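Peptide-binding protein (Photobacterium damsela subsp. piscicida, PDB 6SQX) is a secreted NlpC/P60 endopeptidase, probably of the cysteine type, that cleaves the peptidoglycan of potentially competing bacteria. Local coordinates at residues A[58-63]-A[336-341]; A[73-78]-A[129-134]; A[148-153]-A[175-180]; A[411-416]-A[438-443]. All blocks are in the same frame, centred on the assembly; numbering follows the deposited sequence.

In the fold
Interactions 1 and 4 are buried. Interaction 3 is partly buried, and interaction 2 lies at the surface. Interaction 1 packs helix 50-64 on the loop after helix 326-334 through rings and carbon, with no hydrogen bond between the two segments. Interaction 2 ties two loops by one side-chain amide and a water. Interactions 3 and 4 are both antiparallel strand pairs, but the first is a bulged pair with polar side chains and the second an edge of the six-stranded peptidase sheet. Interactions 1 and 3 touch: Arg341 probably bonds to Ser179 and Leu178. Interactions 2 and 4 lie on opposite sides of the chain's centre, their centres about 40 Å apart.

Interaction 1: A[58-63]-A[336-341]; sequences EYFNTQ and GIWLPR
Trp338 packs against one side of helix 50-64, where Phe60, Gln63 and Tyr59 receive it. It buries more surface than any other residue of the contact. Its CG is anti to the backbone N (chi1 -165°), and this turns the indole toward the helix. Gln63 lies over one indole face. Its CB sits 3.5 Å from the centroid of the five-membered ring of Trp338 and almost on the ring normal, a CH-pi contact. Gln63 CG, anti to the carbonyl carbon (chi1 -56°), lies near Trp338 CD2 and CE3. The bend at chi2 then turns the amide away toward Pro81 O, which NE2 bonds.

Phe60 and Trp338 form an offset edge-to-face pair. The indole edge points to the Phe60 face, and the ring planes stand at 71°. The closest carbons of this pair are Phe60 CD2 and Trp338 CB, 3.6 Å apart. Gly336 CA lies over one face of Phe60, 4.2 Å from the ring centroid. Gly336 has positive phi and ends helix 326-334 in a Schellman motif. Tyr59 adds a looser contact, with CE2 4.0 Å from Trp338 CE3.

No hydrogen bond joins the two segments. They meet through ring faces, a ring edge and aliphatic carbon, while Trp338 NE1 is bonded to Gln204 OE1 and Gly336 O to Asn57 ND2. The contact joins the N-terminal helix to the NlpC/P60 region by largely apolar packing.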
loop_
_atom_site.group_PDB
_atom_site.type_symbol
_atom_site.label_atom_id
_atom_site.label_comp_id
_atom_site.label_asym_id
_atom_site.label_seq_id
_atom_site.Cartn_x
_atom_site.Cartn_y
_atom_site.Cartn_z
ATOM N N GLU A 58 -19.418 -3.440 -2.840
ATOM C CA GLU A 58 -20.074 -3.506 -1.534
ATOM C C GLU A 58 -19.073 -3.872 -0.445
ATOM O O GLU A 58 -19.070 -3.281 0.649
ATOM C CB GLU A 58 -21.230 -4.504 -1.582
ATOM C CG GLU A 58 -22.423 -3.941 -2.331
ATOM C CD GLU A 58 -23.529 -4.952 -2.494
ATOM O OE1 GLU A 58 -23.482 -5.983 -1.774
ATOM O OE2 GLU A 58 -24.439 -4.713 -3.320
ATOM N N TYR A 59 -18.200 -4.839 -0.725
ATOM C CA TYR A 59 -17.180 -5.188 0.253
ATOM C C TYR A 59 -16.274 -3.998 0.523
ATOM O O TYR A 59 -15.992 -3.676 1.678
ATOM C CB TYR A 59 -16.383 -6.409 -0.213
ATOM C CG TYR A 59 -15.294 -6.863 0.713
ATOM C CD1 TYR A 59 -15.592 -7.379 1.966
ATOM C CD2 TYR A 59 -13.947 -6.798 0.331
ATOM C CE1 TYR A 59 -14.592 -7.822 2.815
ATOM C CE2 TYR A 59 -12.930 -7.235 1.174
ATOM C CZ TYR A 59 -13.255 -7.746 2.433
ATOM O OH TYR A 59 -12.255 -8.179 3.270
ATOM N N PHE A 60 -15.828 -3.306 -0.548
ATOM C CA PHE A 60 -15.013 -2.107 -0.369
ATOM C C PHE A 60 -15.681 -1.109 0.580
ATOM O O PHE A 60 -15.032 -0.573 1.488
ATOM C CB PHE A 60 -14.683 -1.458 -1.729
ATOM C CG PHE A 60 -13.787 -0.263 -1.619
ATOM C CD1 PHE A 60 -14.297 0.976 -1.223
ATOM C CD2 PHE A 60 -12.428 -0.373 -1.916
ATOM C CE1 PHE A 60 -13.454 2.074 -1.062
ATOM C CE2 PHE A 60 -11.583 0.723 -1.776
ATOM C CZ PHE A 60 -12.107 1.958 -1.348
ATOM N N ASN A 61 -16.955 -0.798 0.346
ATOM C CA ASN A 61 -17.604 0.199 1.196
ATOM C C ASN A 61 -17.656 -0.257 2.654
ATOM O O ASN A 61 -17.410 0.538 3.568
ATOM C CB ASN A 61 -18.978 0.567 0.643
ATOM C CG ASN A 61 -18.886 1.572 -0.535
ATOM O OD1 ASN A 61 -17.848 2.228 -0.732
ATOM N ND2 ASN A 61 -19.974 1.709 -1.291
ATOM N N THR A 62 -17.901 -1.552 2.894
ATOM C CA THR A 62 -17.922 -2.033 4.272
ATOM C C THR A 62 -16.565 -1.868 4.928
ATOM O O THR A 62 -16.467 -1.384 6.065
ATOM C CB THR A 62 -18.351 -3.493 4.314
ATOM O OG1 THR A 62 -19.697 -3.596 3.815
ATOM C CG2 THR A 62 -18.308 -4.023 5.771
ATOM N N GLN A 63 -15.491 -2.227 4.209
ATOM C CA GLN A 63 -14.174 -2.177 4.824
ATOM C C GLN A 63 -13.679 -0.744 4.944
ATOM O O GLN A 63 -13.055 -0.365 5.953
ATOM C CB GLN A 63 -13.151 -2.989 4.006
ATOM C CG GLN A 63 -13.548 -4.477 3.776
ATOM C CD GLN A 63 -13.845 -5.242 5.077
ATOM O OE1 GLN A 63 -14.844 -4.986 5.734
ATOM N NE2 GLN A 63 -12.958 -6.172 5.446
ATOM N N GLY A 336 -12.727 0.599 -6.614
ATOM C CA GLY A 336 -13.606 0.082 -5.570
ATOM C C GLY A 336 -13.397 -1.383 -5.251
ATOM O O GLY A 336 -14.367 -2.084 -4.943
ATOM N N ILE A 337 -12.152 -1.850 -5.300
ATOM C CA ILE A 337 -11.791 -3.213 -4.947
ATOM C C ILE A 337 -10.825 -3.084 -3.793
ATOM O O ILE A 337 -9.815 -2.376 -3.908
ATOM C CB ILE A 337 -11.148 -3.942 -6.131
ATOM C CG1 ILE A 337 -12.168 -4.051 -7.276
ATOM C CG2 ILE A 337 -10.646 -5.308 -5.680
ATOM C CD1 ILE A 337 -11.579 -4.647 -8.562
ATOM N N TRP A 338 -11.170 -3.692 -2.645
ATOM C CA TRP A 338 -10.459 -3.438 -1.396
ATOM C C TRP A 338 -9.471 -4.562 -1.141
ATOM O O TRP A 338 -9.878 -5.735 -1.071
ATOM C CB TRP A 338 -11.443 -3.398 -0.217
ATOM C CG TRP A 338 -10.844 -2.799 1.029
ATOM C CD1 TRP A 338 -10.807 -1.463 1.369
ATOM C CD2 TRP A 338 -10.186 -3.507 2.100
ATOM N NE1 TRP A 338 -10.174 -1.308 2.580
ATOM C CE2 TRP A 338 -9.771 -2.545 3.043
ATOM C CE3 TRP A 338 -9.925 -4.866 2.351
ATOM C CZ2 TRP A 338 -9.094 -2.884 4.214
ATOM C CZ3 TRP A 338 -9.258 -5.211 3.530
ATOM C CH2 TRP A 338 -8.845 -4.229 4.445
ATOM N N LEU A 339 -8.197 -4.200 -0.947
ATOM C CA LEU A 339 -7.162 -5.114 -0.485
ATOM C C LEU A 339 -6.648 -4.650 0.868
ATOM O O LEU A 339 -6.607 -3.446 1.151
ATOM C CB LEU A 339 -5.957 -5.088 -1.453
ATOM C CG LEU A 339 -6.196 -5.570 -2.888
ATOM C CD1 LEU A 339 -4.863 -5.653 -3.659
ATOM C CD2 LEU A 339 -6.974 -6.880 -2.986
ATOM N N PRO A 340 -6.205 -5.582 1.718
ATOM C CA PRO A 340 -5.512 -5.170 2.951
ATOM C C PRO A 340 -4.170 -4.524 2.692
ATOM O O PRO A 340 -3.704 -4.522 1.551
ATOM C CB PRO A 340 -5.365 -6.465 3.760
ATOM C CG PRO A 340 -5.779 -7.559 2.880
ATOM C CD PRO A 340 -6.419 -7.031 1.619
ATOM N N ARG A 341 -3.508 -4.038 3.730
ATOM C CA ARG A 341 -2.311 -3.223 3.558
ATOM C C ARG A 341 -1.086 -4.027 3.122
ATOM O O ARG A 341 -0.310 -3.572 2.257
ATOM C CB ARG A 341 -2.014 -2.499 4.862
ATOM C CG ARG A 341 -0.626 -1.847 4.917
ATOM C CD ARG A 341 -0.524 -0.670 3.954
ATOM N NE ARG A 341 0.820 -0.094 3.989
ATOM C CZ ARG A 341 1.797 -0.416 3.141
ATOM N NH1 ARG A 341 1.587 -1.340 2.222
ATOM N NH2 ARG A 341 2.961 0.193 3.231
#

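Interaction 2: A[73-78]-A[129-134]; sequences NQNDFY and KSFPNI
Gln74 and Pro132 come nearest by their CA atoms, 7.0 Å apart, where two loops pass without strand pairing. Segment 73-78 turns at Asn73 before strand 76-78 begins. Asn73 OD1 accepts from the backbone N atoms of Asn75 and Asp76, which makes an Asx turn. The ND2 of Asn73 donates to Asp76 OD2, meeting it from above the carboxylate plane. In segment 129-134 the peptide bond before Pro132 is cis. Pro132 CB lies over the centre of one face of the Phe131 ring.

Gln74 reaches across with its chain extended beyond CG (chi2 174°). Its NE2 donates to Ile134 O at 2.8 Å, with an angle of 174° at the hydrogen. The acceptor lies in the amide plane. A water donates to both Gln74 OE1 and Ile134 O, so both ends of the amide are tied to one carbonyl. NE2 also bonds to Leu189 O, which fixes the amide rotation further.

The Phe131 ring lies obliquely to the turn. Its CZ is 3.7 Å from Gln74 O, a buried oxygen without a polar partner. Its CE1 is 3.9 Å from Asn75 OD1. Pro132 CG adds a contact with Gln74 OE1 at 4.0 Å.

The Gln74 side chain also touches Cys136 and Cys141, which form a disulfide. Overall this is an Asx turn and a cis-proline loop packed beside strand 186-192 of a five-stranded antiparallel sheet.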
loop_
_atom_site.group_PDB
_atom_site.type_symbol
_atom_site.label_atom_id
_atom_site.label_comp_id
_atom_site.label_asym_id
_atom_site.label_seq_id
_atom_site.Cartn_x
_atom_site.Cartn_y
_atom_site.Cartn_z
ATOM N N ASN A 73 -14.322 0.131 17.417
ATOM C CA ASN A 73 -14.080 0.714 18.731
ATOM C C ASN A 73 -12.615 1.114 18.852
ATOM O O ASN A 73 -11.785 0.781 17.996
ATOM C CB ASN A 73 -14.536 -0.218 19.886
ATOM C CG ASN A 73 -13.690 -1.473 19.992
ATOM O OD1 ASN A 73 -12.476 -1.400 20.174
ATOM N ND2 ASN A 73 -14.332 -2.642 19.885
ATOM N N GLN A 74 -12.292 1.837 19.931
ATOM C CA GLN A 74 -10.955 2.401 20.077
ATOM C C GLN A 74 -9.926 1.412 20.611
ATOM O O GLN A 74 -8.732 1.751 20.654
ATOM C CB GLN A 74 -10.967 3.630 20.986
ATOM C CG GLN A 74 -11.659 4.866 20.409
ATOM C CD GLN A 74 -11.735 5.945 21.438
ATOM O OE1 GLN A 74 -12.257 5.715 22.544
ATOM N NE2 GLN A 74 -11.189 7.114 21.135
ATOM N N ASN A 75 -10.339 0.195 20.998
ATOM C CA ASN A 75 -9.447 -0.763 21.652
ATOM C C ASN A 75 -8.939 -1.865 20.729
ATOM O O ASN A 75 -7.890 -2.471 21.019
ATOM C CB ASN A 75 -10.151 -1.379 22.868
ATOM C CG ASN A 75 -10.548 -0.330 23.857
ATOM O OD1 ASN A 75 -9.692 0.266 24.515
ATOM N ND2 ASN A 75 -11.852 -0.070 23.967
ATOM N N ASP A 76 -9.681 -2.161 19.671
ATOM C CA ASP A 76 -9.451 -3.315 18.813
ATOM C C ASP A 76 -9.114 -2.823 17.413
ATOM O O ASP A 76 -9.771 -1.912 16.897
ATOM C CB ASP A 76 -10.728 -4.189 18.715
ATOM C CG ASP A 76 -11.221 -4.707 20.082
ATOM O OD1 ASP A 76 -10.376 -4.819 21.002
ATOM O OD2 ASP A 76 -12.429 -5.000 20.191
ATOM N N PHE A 77 -8.123 -3.461 16.791
ATOM C CA PHE A 77 -7.702 -3.123 15.435
ATOM C C PHE A 77 -7.663 -4.383 14.580
ATOM O O PHE A 77 -7.074 -5.392 14.983
ATOM C CB PHE A 77 -6.321 -2.432 15.426
ATOM C CG PHE A 77 -5.684 -2.396 14.065
ATOM C CD1 PHE A 77 -6.212 -1.593 13.043
ATOM C CD2 PHE A 77 -4.583 -3.191 13.797
ATOM C CE1 PHE A 77 -5.623 -1.570 11.759
ATOM C CE2 PHE A 77 -4.003 -3.179 12.507
ATOM C CZ PHE A 77 -4.544 -2.375 11.502
ATOM N N TYR A 78 -8.274 -4.322 13.400
ATOM C CA TYR A 78 -8.331 -5.438 12.455
ATOM C C TYR A 78 -7.494 -5.122 11.221
ATOM O O TYR A 78 -7.743 -4.116 10.570
ATOM C CB TYR A 78 -9.774 -5.649 11.989
ATOM C CG TYR A 78 -10.669 -6.144 13.097
ATOM C CD1 TYR A 78 -11.157 -5.266 14.079
ATOM C CD2 TYR A 78 -11.021 -7.494 13.177
ATOM C CE1 TYR A 78 -11.971 -5.740 15.136
ATOM C CE2 TYR A 78 -11.849 -7.972 14.205
ATOM C CZ TYR A 78 -12.296 -7.104 15.187
ATOM O OH TYR A 78 -13.104 -7.577 16.206
ATOM N N LYS A 129 -0.372 5.354 29.745
ATOM C CA LYS A 129 -1.120 5.143 30.976
ATOM C C LYS A 129 -2.541 5.695 30.876
ATOM O O LYS A 129 -3.431 5.240 31.610
ATOM C CB LYS A 129 -0.363 5.713 32.183
ATOM C CG LYS A 129 -0.171 7.221 32.137
ATOM C CD LYS A 129 0.388 7.738 33.468
ATOM C CE LYS A 129 0.354 9.264 33.543
ATOM N NZ LYS A 129 1.372 9.917 32.668
ATOM N N SER A 130 -2.779 6.658 29.995
ATOM C CA SER A 130 -4.100 7.246 29.815
ATOM C C SER A 130 -4.866 6.654 28.628
ATOM O O SER A 130 -5.912 7.184 28.255
ATOM C CB SER A 130 -3.981 8.768 29.661
ATOM O OG SER A 130 -3.355 9.111 28.432
ATOM N N PHE A 131 -4.390 5.556 28.058
ATOM C CA PHE A 131 -4.969 5.021 26.833
ATOM C C PHE A 131 -6.375 4.472 27.073
ATOM O O PHE A 131 -6.603 3.753 28.057
ATOM C CB PHE A 131 -4.096 3.874 26.313
ATOM C CG PHE A 131 -4.609 3.256 25.016
ATOM C CD1 PHE A 131 -5.567 2.243 25.044
ATOM C CD2 PHE A 131 -4.173 3.725 23.767
ATOM C CE1 PHE A 131 -6.075 1.692 23.868
ATOM C CE2 PHE A 131 -4.663 3.159 22.603
ATOM C CZ PHE A 131 -5.616 2.150 22.634
ATOM N N PRO A 132 -7.334 4.742 26.166
ATOM C CA PRO A 132 -7.249 5.674 25.037
ATOM C C PRO A 132 -7.735 7.045 25.515
ATOM O O PRO A 132 -8.800 7.116 26.155
ATOM C CB PRO A 132 -8.211 5.047 24.016
ATOM C CG PRO A 132 -9.290 4.398 24.853
ATOM C CD PRO A 132 -8.587 3.951 26.137
ATOM N N ASN A 133 -6.982 8.119 25.268
ATOM C CA ASN A 133 -7.297 9.388 25.917
ATOM C C ASN A 133 -8.143 10.334 25.079
ATOM O O ASN A 133 -8.405 11.460 25.529
ATOM C CB ASN A 133 -6.043 10.097 26.440
ATOM C CG ASN A 133 -5.151 10.607 25.331
ATOM O OD1 ASN A 133 -5.556 10.702 24.168
ATOM N ND2 ASN A 133 -3.920 10.954 25.692
ATOM N N ILE A 134 -8.610 9.914 23.910
ATOM C CA ILE A 134 -9.538 10.714 23.108
ATOM C C ILE A 134 -10.954 10.236 23.412
ATOM O O ILE A 134 -11.271 9.075 23.140
ATOM C CB ILE A 134 -9.227 10.628 21.606
ATOM C CG1 ILE A 134 -7.884 11.308 21.333
ATOM C CG2 ILE A 134 -10.357 11.304 20.792
ATOM C CD1 ILE A 134 -7.447 11.306 19.885
HETATM O O HOH W 1 -12.271 6.852 25.007
#

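Interaction 3: A[148-153]-A[175-180]; sequences NAQVRS and YIQLSA. With EDO (1,2-ethanediol), chain N; EDO (1,2-ethanediol), chain P.
Gln177 OE1 accepts from Arg152 NH1 at 2.8 Å, on a lone pair in the carbonyl plane. Gln177 OE1 lies close to the guanidinium plane of Arg152, and CD of Arg152 is also near the oxygen. The arginine chain bends at chi2 (-69°) and chi3 (-72°), which folds the guanidinium back across the neighbouring strand. In the conformer given, Ile176 CG2 lies over one guanidinium face. NH2 makes a salt bridge to Asp174, and NE bonds to Thr156 O. The charge is thus held by several partners.

The backbones run antiparallel with a classic beta bulge. Leu178 and Ser179 both face Val151. Val151 N donates to Ser179 O at 2.8 Å, and Leu178 N returns a bond to Val151 O at the same 2.8 Å. Ser153 N closes the end on Ile176 O. A water bridges Ser153 OG and Tyr175 O.

Gln150 CB rests 3.4 Å from Gln177 OE1. Gln150 OE1 is bonded to Asp319 N and Gln177 NE2 to Gly316 O.

Segment 175-180 falls in the SH3b1-type range. The pair leans on strand 206-211: Arg152 bonds the backbone of Trp209, and Val151 packs on Thr206 and Val210. Ser153 and Ile176 meet Tyr101 of helix 90-102.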
loop_
_atom_site.group_PDB
_atom_site.type_symbol
_atom_site.label_atom_id
_atom_site.label_comp_id
_atom_site.label_asym_id
_atom_site.label_seq_id
_atom_site.Cartn_x
_atom_site.Cartn_y
_atom_site.Cartn_z
ATOM N N ASN A 148 -2.551 14.500 3.319
ATOM C CA ASN A 148 -1.939 13.191 3.069
ATOM C C ASN A 148 -0.929 12.931 4.176
ATOM O O ASN A 148 -0.149 13.814 4.546
ATOM C CB ASN A 148 -1.222 13.194 1.721
ATOM C CG ASN A 148 -2.155 13.550 0.575
ATOM O OD1 ASN A 148 -3.257 13.027 0.437
ATOM N ND2 ASN A 148 -1.695 14.475 -0.285
ATOM N N ALA A 149 -0.942 11.718 4.732
ATOM C CA ALA A 149 -0.191 11.469 5.952
ATOM C C ALA A 149 0.689 10.223 5.847
ATOM O O ALA A 149 0.245 9.176 5.351
ATOM C CB ALA A 149 -1.175 11.326 7.126
ATOM N N GLN A 150 1.920 10.336 6.348
ATOM C CA GLN A 150 2.771 9.166 6.548
ATOM C C GLN A 150 2.507 8.595 7.932
ATOM O O GLN A 150 2.807 9.246 8.942
ATOM C CB GLN A 150 4.249 9.541 6.388
ATOM C CG GLN A 150 4.530 9.934 4.911
ATOM C CD GLN A 150 5.951 10.140 4.621
ATOM O OE1 GLN A 150 6.715 9.191 4.494
ATOM N NE2 GLN A 150 6.352 11.407 4.540
ATOM N N VAL A 151 1.907 7.397 7.973
ATOM C CA VAL A 151 1.560 6.767 9.244
ATOM C C VAL A 151 2.824 6.139 9.798
ATOM O O VAL A 151 3.560 5.417 9.085
ATOM C CB VAL A 151 0.464 5.709 9.042
ATOM C CG1 VAL A 151 0.114 5.051 10.430
ATOM C CG2 VAL A 151 -0.776 6.352 8.412
ATOM N N ARG A 152 3.067 6.395 11.077
ATOM C CA ARG A 152 4.305 6.029 11.755
ATOM C C ARG A 152 4.007 5.056 12.906
ATOM O O ARG A 152 2.984 5.186 13.591
ATOM C CB ARG A 152 4.959 7.308 12.376
ATOM C CG ARG A 152 5.111 8.518 11.385
ATOM C CD ARG A 152 6.156 8.244 10.281
ATOM N NE ARG A 152 7.502 8.284 10.853
ATOM C CZ ARG A 152 8.599 7.836 10.257
ATOM N NH1 ARG A 152 8.483 7.279 9.044
ATOM N NH2 ARG A 152 9.785 7.939 10.869
ATOM N N SER A 153 4.919 4.115 13.158
ATOM C CA SER A 153 4.637 3.166 14.231
ATOM C C SER A 153 4.804 3.778 15.614
ATOM O O SER A 153 4.268 3.228 16.586
ATOM C CB SER A 153 5.520 1.945 14.083
ATOM O OG SER A 153 6.877 2.244 14.335
ATOM N N TYR A 175 12.090 1.684 9.364
ATOM C CA TYR A 175 11.100 0.725 9.839
ATOM C C TYR A 175 9.970 1.363 10.629
ATOM O O TYR A 175 8.956 0.683 10.859
ATOM C CB TYR A 175 11.805 -0.400 10.620
ATOM C CG TYR A 175 12.607 -1.244 9.650
ATOM C CD1 TYR A 175 11.966 -2.098 8.741
ATOM C CD2 TYR A 175 13.985 -1.092 9.536
ATOM C CE1 TYR A 175 12.717 -2.830 7.789
ATOM C CE2 TYR A 175 14.722 -1.825 8.622
ATOM C CZ TYR A 175 14.074 -2.678 7.744
ATOM O OH TYR A 175 14.806 -3.393 6.814
ATOM N N ILE A 176 10.097 2.643 11.008
ATOM C CA ILE A 176 8.985 3.370 11.629
ATOM C C ILE A 176 7.895 3.684 10.618
ATOM O O ILE A 176 6.741 3.934 10.998
ATOM C CB ILE A 176 9.484 4.668 12.299
ATOM C CG1 ILE A 176 10.666 4.394 13.233
ATOM C CG2 ILE A 176 8.350 5.395 13.029
ATOM C CD1 ILE A 176 10.371 3.409 14.335
ATOM N N GLN A 177 8.223 3.685 9.323
ATOM C CA GLN A 177 7.279 4.093 8.296
ATOM C C GLN A 177 6.314 2.954 7.955
ATOM O O GLN A 177 6.751 1.863 7.555
ATOM C CB GLN A 177 8.070 4.522 7.060
ATOM C CG GLN A 177 7.140 4.990 5.877
ATOM C CD GLN A 177 6.085 6.045 6.328
ATOM O OE1 GLN A 177 6.404 6.956 7.144
ATOM N NE2 GLN A 177 4.830 5.895 5.841
ATOM N N LEU A 178 4.998 3.188 8.096
ATOM C CA LEU A 178 4.045 2.097 7.899
ATOM C C LEU A 178 3.184 2.209 6.647
ATOM O O LEU A 178 3.039 1.222 5.899
ATOM C CB LEU A 178 3.092 2.028 9.089
ATOM C CG LEU A 178 3.748 1.661 10.417
ATOM C CD1 LEU A 178 2.662 1.570 11.519
ATOM C CD2 LEU A 178 4.555 0.334 10.351
ATOM N N SER A 179 2.540 3.360 6.423
ATOM C CA SER A 179 1.588 3.486 5.323
ATOM C C SER A 179 1.491 4.941 4.891
ATOM O O SER A 179 1.879 5.845 5.634
ATOM C CB SER A 179 0.181 3.046 5.743
ATOM O OG SER A 179 0.217 1.684 6.141
ATOM N N ALA A 180 0.904 5.161 3.710
ATOM C CA ALA A 180 0.581 6.509 3.248
ATOM C C ALA A 180 -0.930 6.583 3.078
ATOM O O ALA A 180 -1.489 5.865 2.236
ATOM C CB ALA A 180 1.240 6.781 1.893
HETATM C C1 EDO N . 2.261 15.390 0.048
HETATM O O1 EDO N . 0.961 15.783 0.486
HETATM C C2 EDO N . 2.114 14.091 -0.742
HETATM O O2 EDO N . 1.580 14.337 -2.033
HETATM C C1 EDO P . 13.207 -5.387 3.712
HETATM O O1 EDO P . 12.744 -5.186 5.039
HETATM C C2 EDO P . 14.576 -4.733 3.679
HETATM O O2 EDO P . 15.237 -5.028 2.446
HETATM O O HOH W 2 7.871 -0.120 13.219
#

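Interaction 4: A[411-416]-A[438-443]; sequences AIMFNA and LITPIG
Met413 CG and Thr440 OG1 both sit between the backbone N and the carbonyl carbon (chi1 55° and 69°), which brings them 3.8 Å apart on one face of the sheet. They belong to an antiparallel pair. Strand 438-441 is the outermost strand of the six-stranded sheet of the NlpC/P60 peptidase fold, beside strand 408-415. Met413 and Thr440 exchange two backbone bonds, and Asn415 and Leu438 exchange two more. Beyond the strand end, Ile442 N donates to Ala411 O at 2.9 Å.

On the face of Met413, its extended side chain crosses Ile442 at about a right angle. Met413 CG lies 3.8 Å from Ile442 CD1, and Ile442 CG1 meets Ala411 CB at 3.6 Å. Leu368 of helix 361-370 touches both Ala411 and Ile442.

The other face carries Phe414 and Ile439. Phe414 CD1 is 4.4 Å from Ile439 CG1, which lies at the ring edge, and the ring packs on Leu327, Leu328 and Leu331 of helix 326-334.

Both ends of the Asn415 amide are bonded. His395 NE2 is hydrogen-bonded to its OD1. Thr440 OG1, tilted out of the amide plane, accepts from Asn415 ND2 at 3.0 Å and in turn donates to Pro441 O at 2.9 Å.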
loop_
_atom_site.group_PDB
_atom_site.type_symbol
_atom_site.label_atom_id
_atom_site.label_comp_id
_atom_site.label_asym_id
_atom_site.label_seq_id
_atom_site.Cartn_x
_atom_site.Cartn_y
_atom_site.Cartn_z
ATOM N N ALA A 411 5.901 -15.441 -18.069
ATOM C CA ALA A 411 4.865 -14.837 -17.242
ATOM C C ALA A 411 5.333 -13.477 -16.704
ATOM O O ALA A 411 6.516 -13.284 -16.407
ATOM C CB ALA A 411 4.522 -15.778 -16.092
ATOM N N ILE A 412 4.384 -12.534 -16.546
ATOM C CA ILE A 412 4.701 -11.152 -16.170
ATOM C C ILE A 412 3.796 -10.656 -15.043
ATOM O O ILE A 412 2.716 -11.204 -14.787
ATOM C CB ILE A 412 4.621 -10.175 -17.370
ATOM C CG1 ILE A 412 3.200 -10.229 -17.960
ATOM C CG2 ILE A 412 5.641 -10.553 -18.464
ATOM C CD1 ILE A 412 2.830 -9.036 -18.782
ATOM N N MET A 413 4.257 -9.602 -14.364
ATOM C CA MET A 413 3.465 -9.014 -13.291
ATOM C C MET A 413 3.721 -7.513 -13.192
ATOM O O MET A 413 4.806 -7.012 -13.514
ATOM C CB MET A 413 3.772 -9.705 -11.935
ATOM C CG MET A 413 5.306 -9.673 -11.615
ATOM S SD MET A 413 5.554 -10.254 -9.914
ATOM C CE MET A 413 7.330 -10.285 -9.818
ATOM N N PHE A 414 2.714 -6.804 -12.697
ATOM C CA PHE A 414 2.832 -5.392 -12.342
ATOM C C PHE A 414 3.238 -5.350 -10.876
ATOM O O PHE A 414 2.571 -5.990 -10.034
ATOM C CB PHE A 414 1.469 -4.730 -12.529
ATOM C CG PHE A 414 1.388 -3.323 -12.022
ATOM C CD1 PHE A 414 2.149 -2.307 -12.597
ATOM C CD2 PHE A 414 0.461 -2.979 -11.040
ATOM C CE1 PHE A 414 2.022 -0.977 -12.152
ATOM C CE2 PHE A 414 0.329 -1.665 -10.610
ATOM C CZ PHE A 414 1.101 -0.654 -11.175
ATOM N N ASN A 415 4.338 -4.675 -10.536
ATOM C CA ASN A 415 4.803 -4.756 -9.155
ATOM C C ASN A 415 5.770 -3.625 -8.833
ATOM O O ASN A 415 6.269 -2.940 -9.736
ATOM C CB ASN A 415 5.380 -6.166 -8.853
ATOM C CG ASN A 415 6.734 -6.473 -9.546
ATOM O OD1 ASN A 415 7.699 -6.888 -8.903
ATOM N ND2 ASN A 415 6.791 -6.313 -10.861
ATOM N N ALA A 416 6.026 -3.424 -7.538
ATOM C CA ALA A 416 7.001 -2.467 -7.035
ATOM C C ALA A 416 8.039 -3.272 -6.268
ATOM O O ALA A 416 7.833 -3.594 -5.092
ATOM C CB ALA A 416 6.357 -1.416 -6.116
ATOM N N LEU A 438 7.264 -1.258 -11.956
ATOM C CA LEU A 438 7.451 -1.687 -13.339
ATOM C C LEU A 438 6.528 -2.840 -13.666
ATOM O O LEU A 438 6.025 -3.538 -12.765
ATOM C CB LEU A 438 8.863 -2.217 -13.595
ATOM C CG LEU A 438 10.030 -1.245 -13.522
ATOM C CD1 LEU A 438 11.299 -2.069 -13.701
ATOM C CD2 LEU A 438 9.943 -0.150 -14.608
ATOM N N ILE A 439 6.330 -3.075 -14.959
ATOM C CA ILE A 439 5.870 -4.388 -15.429
ATOM C C ILE A 439 7.108 -5.250 -15.649
ATOM O O ILE A 439 8.038 -4.816 -16.328
ATOM C CB ILE A 439 5.051 -4.278 -16.723
ATOM C CG1 ILE A 439 3.842 -3.360 -16.507
ATOM C CG2 ILE A 439 4.596 -5.678 -17.207
ATOM C CD1 ILE A 439 3.223 -2.901 -17.817
ATOM N N THR A 440 7.192 -6.421 -15.012
ATOM C CA THR A 440 8.394 -7.233 -15.107
ATOM C C THR A 440 8.033 -8.688 -15.381
ATOM O O THR A 440 6.915 -9.126 -15.090
ATOM C CB THR A 440 9.214 -7.194 -13.805
ATOM O OG1 THR A 440 8.480 -7.888 -12.780
ATOM C CG2 THR A 440 9.480 -5.814 -13.323
ATOM N N PRO A 441 8.979 -9.484 -15.886
ATOM C CA PRO A 441 8.834 -10.948 -15.777
ATOM C C PRO A 441 8.617 -11.312 -14.316
ATOM O O PRO A 441 9.080 -10.622 -13.416
ATOM C CB PRO A 441 10.191 -11.477 -16.264
ATOM C CG PRO A 441 10.703 -10.356 -17.213
ATOM C CD PRO A 441 10.280 -9.095 -16.472
ATOM N N ILE A 442 7.956 -12.446 -14.089
ATOM C CA ILE A 442 7.896 -12.990 -12.732
ATOM C C ILE A 442 9.308 -13.179 -12.188
ATOM O O ILE A 442 9.612 -12.819 -11.036
ATOM C CB ILE A 442 7.122 -14.329 -12.727
ATOM C CG1 ILE A 442 5.644 -14.108 -13.078
ATOM C CG2 ILE A 442 7.291 -15.055 -11.409
ATOM C CD1 ILE A 442 4.831 -13.441 -11.982
ATOM N N GLY A 443 10.183 -13.792 -13.008
ATOM C CA GLY A 443 11.574 -14.014 -12.646
ATOM C C GLY A 443 12.386 -12.748 -12.886
ATOM O O GLY A 443 13.209 -12.687 -13.828
#